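Local coordinates for peptidyl-prolyl cis-trans isomerase FKBP13, chloroplastic (Arabidopsis thaliana, PDB 1U79), which catalyses the cis-trans isomerization of peptidyl-proline bonds in the chloroplast thylakoid lumen, accelerates protein folding and regulates accumulation of the Rieske protein, at residues A[83-95]-A[116-128]. Numbering follows the deposited sequence.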
loop_
_atom_site.group_PDB
_atom_site.type_symbol
_atom_site.label_atom_id
_atom_site.label_comp_id
_atom_site.label_asym_id
_atom_site.label_seq_id
_atom_site.Cartn_x
_atom_site.Cartn_y
_atom_site.Cartn_z
ATOM N N MET A 83 5.217 0.663 9.607
ATOM C CA MET A 83 6.259 1.376 8.895
ATOM C C MET A 83 6.665 2.483 9.856
ATOM O O MET A 83 5.891 2.854 10.744
ATOM C CB MET A 83 5.723 2.013 7.611
ATOM C CG MET A 83 5.685 1.088 6.420
ATOM S SD MET A 83 5.304 2.029 4.916
ATOM C CE MET A 83 6.880 2.754 4.586
ATOM N N LEU A 84 7.882 2.995 9.695
ATOM C CA LEU A 84 8.374 4.073 10.531
ATOM C C LEU A 84 8.541 5.274 9.624
ATOM O O LEU A 84 8.794 5.117 8.427
ATOM C CB LEU A 84 9.728 3.729 11.136
ATOM C CG LEU A 84 9.821 2.426 11.919
ATOM C CD1 LEU A 84 11.198 2.357 12.564
ATOM C CD2 LEU A 84 8.713 2.356 12.961
ATOM N N THR A 85 8.395 6.461 10.196
ATOM C CA THR A 85 8.534 7.704 9.452
ATOM C C THR A 85 9.834 7.709 8.655
ATOM O O THR A 85 10.907 7.444 9.201
ATOM C CB THR A 85 8.507 8.911 10.419
ATOM O OG1 THR A 85 7.187 9.051 10.944
ATOM C CG2 THR A 85 8.919 10.198 9.720
ATOM N N GLY A 86 9.724 8.018 7.365
ATOM C CA GLY A 86 10.881 8.064 6.484
ATOM C C GLY A 86 11.243 6.719 5.883
ATOM O O GLY A 86 12.271 6.573 5.216
ATOM N N GLY A 87 10.403 5.720 6.114
ATOM C CA GLY A 87 10.691 4.402 5.586
ATOM C C GLY A 87 10.205 4.164 4.167
ATOM O O GLY A 87 9.358 4.902 3.650
ATOM N N LYS A 88 10.766 3.147 3.524
ATOM C CA LYS A 88 10.339 2.771 2.174
ATOM C C LYS A 88 10.041 1.293 2.248
ATOM O O LYS A 88 10.915 0.486 2.574
ATOM C CB LYS A 88 11.430 3.012 1.137
ATOM C CG LYS A 88 11.044 2.539 -0.265
ATOM C CD LYS A 88 12.206 2.737 -1.220
ATOM C CE LYS A 88 11.844 2.325 -2.634
ATOM N NZ LYS A 88 13.026 2.470 -3.518
ATOM N N ARG A 89 8.801 0.942 1.942
ATOM C CA ARG A 89 8.366 -0.435 2.021
ATOM C C ARG A 89 7.678 -0.908 0.754
ATOM O O ARG A 89 6.957 -0.153 0.102
ATOM C CB ARG A 89 7.398 -0.598 3.203
ATOM C CG ARG A 89 6.711 -1.965 3.265
ATOM C CD ARG A 89 5.869 -2.129 4.529
ATOM N NE ARG A 89 6.692 -2.208 5.735
ATOM C CZ ARG A 89 6.210 -2.433 6.951
ATOM N NH1 ARG A 89 7.038 -2.496 7.989
ATOM N NH2 ARG A 89 4.898 -2.583 7.132
ATOM N N THR A 90 7.915 -2.162 0.402
ATOM C CA THR A 90 7.252 -2.724 -0.756
ATOM C C THR A 90 6.172 -3.615 -0.173
ATOM O O THR A 90 6.413 -4.332 0.803
ATOM C CB THR A 90 8.212 -3.562 -1.620
ATOM O OG1 THR A 90 9.244 -2.718 -2.132
ATOM C CG2 THR A 90 7.470 -4.180 -2.786
ATOM N N LEU A 91 4.975 -3.547 -0.742
ATOM C CA LEU A 91 3.868 -4.359 -0.266
ATOM C C LEU A 91 3.285 -5.205 -1.383
ATOM O O LEU A 91 3.114 -4.723 -2.509
ATOM C CB LEU A 91 2.736 -3.480 0.285
ATOM C CG LEU A 91 2.856 -2.681 1.582
ATOM C CD1 LEU A 91 1.571 -1.861 1.739
ATOM C CD2 LEU A 91 3.049 -3.622 2.791
ATOM N N ARG A 92 2.986 -6.462 -1.063
ATOM C CA ARG A 92 2.352 -7.384 -2.001
ATOM C C ARG A 92 0.994 -7.630 -1.365
ATOM O O ARG A 92 0.904 -8.211 -0.276
ATOM C CB ARG A 92 3.121 -8.696 -2.121
ATOM C CG ARG A 92 2.481 -9.669 -3.107
ATOM C CD ARG A 92 3.500 -10.680 -3.654
ATOM N NE ARG A 92 2.887 -11.594 -4.623
ATOM C CZ ARG A 92 2.143 -12.633 -4.271
ATOM N NH1 ARG A 92 1.939 -12.880 -2.991
ATOM N NH2 ARG A 92 1.592 -13.415 -5.181
ATOM N N ILE A 93 -0.059 -7.199 -2.059
ATOM C CA ILE A 93 -1.410 -7.282 -1.518
ATOM C C ILE A 93 -2.340 -8.224 -2.260
ATOM O O ILE A 93 -2.643 -8.006 -3.425
ATOM C CB ILE A 93 -2.066 -5.871 -1.514
ATOM C CG1 ILE A 93 -1.133 -4.870 -0.821
ATOM C CG2 ILE A 93 -3.436 -5.930 -0.821
ATOM C CD1 ILE A 93 -1.665 -3.455 -0.753
ATOM N N PRO A 94 -2.818 -9.282 -1.585
ATOM C CA PRO A 94 -3.726 -10.221 -2.249
ATOM C C PRO A 94 -5.007 -9.445 -2.549
ATOM O O PRO A 94 -5.322 -8.492 -1.847
ATOM C CB PRO A 94 -3.954 -11.303 -1.191
ATOM C CG PRO A 94 -2.751 -11.218 -0.317
ATOM C CD PRO A 94 -2.501 -9.726 -0.219
ATOM N N PRO A 95 -5.762 -9.851 -3.585
ATOM C CA PRO A 95 -7.009 -9.180 -3.973
ATOM C C PRO A 95 -7.993 -8.974 -2.825
ATOM O O PRO A 95 -8.687 -7.966 -2.779
ATOM C CB PRO A 95 -7.581 -10.105 -5.043
ATOM C CG PRO A 95 -6.363 -10.720 -5.639
ATOM C CD PRO A 95 -5.506 -11.017 -4.445
ATOM N N ALA A 116 -9.470 -9.706 -9.150
ATOM C CA ALA A 116 -8.576 -10.640 -8.465
ATOM C C ALA A 116 -7.101 -10.329 -8.639
ATOM O O ALA A 116 -6.265 -11.237 -8.677
ATOM C CB ALA A 116 -8.866 -12.073 -8.934
ATOM N N SER A 117 -6.780 -9.043 -8.713
ATOM C CA SER A 117 -5.404 -8.616 -8.880
ATOM C C SER A 117 -4.598 -8.504 -7.592
ATOM O O SER A 117 -5.030 -7.888 -6.623
ATOM C CB SER A 117 -5.350 -7.248 -9.577
ATOM O OG SER A 117 -5.769 -7.323 -10.931
ATOM N N VAL A 118 -3.417 -9.108 -7.592
ATOM C CA VAL A 118 -2.499 -8.968 -6.471
ATOM C C VAL A 118 -1.848 -7.631 -6.821
ATOM O O VAL A 118 -1.484 -7.401 -7.977
ATOM C CB VAL A 118 -1.408 -10.050 -6.481
ATOM C CG1 VAL A 118 -0.322 -9.692 -5.463
ATOM C CG2 VAL A 118 -2.021 -11.408 -6.167
ATOM N N LEU A 119 -1.721 -6.736 -5.852
ATOM C CA LEU A 119 -1.126 -5.440 -6.141
ATOM C C LEU A 119 0.236 -5.267 -5.491
ATOM O O LEU A 119 0.473 -5.727 -4.378
ATOM C CB LEU A 119 -2.052 -4.327 -5.650
ATOM C CG LEU A 119 -3.509 -4.403 -6.102
ATOM C CD1 LEU A 119 -4.257 -3.178 -5.581
ATOM C CD2 LEU A 119 -3.577 -4.462 -7.632
ATOM N N LEU A 120 1.141 -4.602 -6.186
ATOM C CA LEU A 120 2.453 -4.344 -5.618
ATOM C C LEU A 120 2.579 -2.843 -5.452
ATOM O O LEU A 120 2.288 -2.091 -6.385
ATOM C CB LEU A 120 3.564 -4.849 -6.546
ATOM C CG LEU A 120 3.829 -6.358 -6.612
ATOM C CD1 LEU A 120 4.885 -6.638 -7.681
ATOM C CD2 LEU A 120 4.304 -6.873 -5.264
ATOM N N PHE A 121 2.966 -2.396 -4.264
ATOM C CA PHE A 121 3.172 -0.970 -4.048
ATOM C C PHE A 121 4.543 -0.732 -3.450
ATOM O O PHE A 121 5.043 -1.545 -2.663
ATOM C CB PHE A 121 2.158 -0.364 -3.072
ATOM C CG PHE A 121 0.770 -0.190 -3.629
ATOM C CD1 PHE A 121 -0.180 -1.202 -3.502
ATOM C CD2 PHE A 121 0.396 1.012 -4.230
ATOM C CE1 PHE A 121 -1.486 -1.022 -3.958
ATOM C CE2 PHE A 121 -0.907 1.202 -4.693
ATOM C CZ PHE A 121 -1.849 0.185 -4.556
ATOM N N ASP A 122 5.155 0.371 -3.855
ATOM C CA ASP A 122 6.417 0.800 -3.281
ATOM C C ASP A 122 5.889 1.999 -2.514
ATOM O O ASP A 122 5.373 2.945 -3.111
ATOM C CB ASP A 122 7.407 1.231 -4.361
ATOM C CG ASP A 122 8.539 0.236 -4.533
ATOM O OD1 ASP A 122 8.337 -0.956 -4.213
ATOM O OD2 ASP A 122 9.628 0.638 -4.996
ATOM N N ILE A 123 5.954 1.934 -1.190
ATOM C CA ILE A 123 5.440 3.021 -0.375
ATOM C C ILE A 123 6.532 3.793 0.349
ATOM O O ILE A 123 7.420 3.210 0.980
ATOM C CB ILE A 123 4.428 2.492 0.670
ATOM C CG1 ILE A 123 3.281 1.773 -0.051
ATOM C CG2 ILE A 123 3.895 3.650 1.518
ATOM C CD1 ILE A 123 2.116 1.406 0.828
ATOM N N GLU A 124 6.455 5.114 0.239
ATOM C CA GLU A 124 7.386 5.996 0.908
ATOM C C GLU A 124 6.580 6.781 1.930
ATOM O O GLU A 124 5.863 7.725 1.590
ATOM C CB GLU A 124 8.070 6.922 -0.101
ATOM C CG GLU A 124 9.131 6.187 -0.908
ATOM C CD GLU A 124 9.604 6.950 -2.115
ATOM O OE1 GLU A 124 10.087 8.089 -1.964
ATOM O OE2 GLU A 124 9.499 6.399 -3.227
ATOM N N TYR A 125 6.683 6.349 3.185
ATOM C CA TYR A 125 5.981 6.989 4.296
ATOM C C TYR A 125 6.799 8.204 4.711
ATOM O O TYR A 125 7.805 8.083 5.417
ATOM C CB TYR A 125 5.852 6.005 5.467
ATOM C CG TYR A 125 5.217 6.583 6.719
ATOM C CD1 TYR A 125 5.554 6.090 7.980
ATOM C CD2 TYR A 125 4.294 7.634 6.646
ATOM C CE1 TYR A 125 4.999 6.629 9.141
ATOM C CE2 TYR A 125 3.729 8.180 7.801
ATOM C CZ TYR A 125 4.092 7.670 9.045
ATOM O OH TYR A 125 3.550 8.202 10.186
ATOM N N ILE A 126 6.377 9.374 4.249
ATOM C CA ILE A 126 7.067 10.625 4.551
ATOM C C ILE A 126 6.903 11.016 6.014
ATOM O O ILE A 126 7.828 11.544 6.634
ATOM C CB ILE A 126 6.528 11.773 3.671
ATOM C CG1 ILE A 126 6.547 11.340 2.204
ATOM C CG2 ILE A 126 7.393 13.032 3.850
ATOM C CD1 ILE A 126 7.936 11.001 1.690
ATOM N N GLY A 127 5.724 10.747 6.560
ATOM C CA GLY A 127 5.451 11.078 7.948
ATOM C C GLY A 127 4.083 11.719 8.079
ATOM O O GLY A 127 3.267 11.637 7.159
ATOM N N LYS A 128 3.821 12.364 9.212
ATOM C CA LYS A 128 2.524 13.002 9.413
ATOM C C LYS A 128 2.377 14.225 8.529
ATOM O O LYS A 128 3.367 14.845 8.147
ATOM C CB LYS A 128 2.326 13.391 10.882
ATOM C CG LYS A 128 3.428 14.233 11.476
ATOM C CD LYS A 128 3.178 14.453 12.962
ATOM C CE LYS A 128 4.358 15.134 13.631
ATOM N NZ LYS A 128 4.168 15.218 15.108
HETATM O O HOH W 1 5.051 8.187 12.379
HETATM O O HOH W 2 11.563 2.347 -6.063
#
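Leu91 and Ile123 meet on the buried face of an antiparallel strand pair. The side chains cross, and Leu91 CD1 comes within 3.4 Å of Ile123 CD1, tighter than usual for two carbons. Ile93 CD1 lies 3.9 Å from Phe121 CD1. Helix 68-75 covers this face: Trp70 meets the Phe121 ring edge-to-face and also touches Ile93 and Ile123. Between the strands, Arg89, Leu91 and Ile93 exchange paired backbone hydrogen bonds with Ile123, Phe121 and Leu119. Strands 88-93 and 119-128 are thus neighbours in the curled antiparallel sheet that wraps around the helix in the FKBP fold. The pairing ends in a G1 beta bulge, where Gly86 and Gly87 both face Tyr125. The same two glycines end a type II turn from Leu84 to Gly87. Gly86 N donates to Tyr125 O at 2.7 Å, and Tyr125 N donates to Gly87 O. With CG anti to the backbone N (chi1 176°), the Tyr125 ring lies along this turn, and its CD1 is 3.4 Å from Leu84 O. Met83 CE packs on Tyr125 CB at 3.5 Å. One water joins Tyr125 OH to Thr85 OG1. The opposite face is looser and more polar. The extended Lys88 chain puts NZ 4.1 Å from Asp122 OD2, too far for a salt bridge, and a water bridges the two. Farther along, Val118 CG1 lies over one face of the Arg92 guanidinium, 3.7 Å above its plane and offset toward the rim.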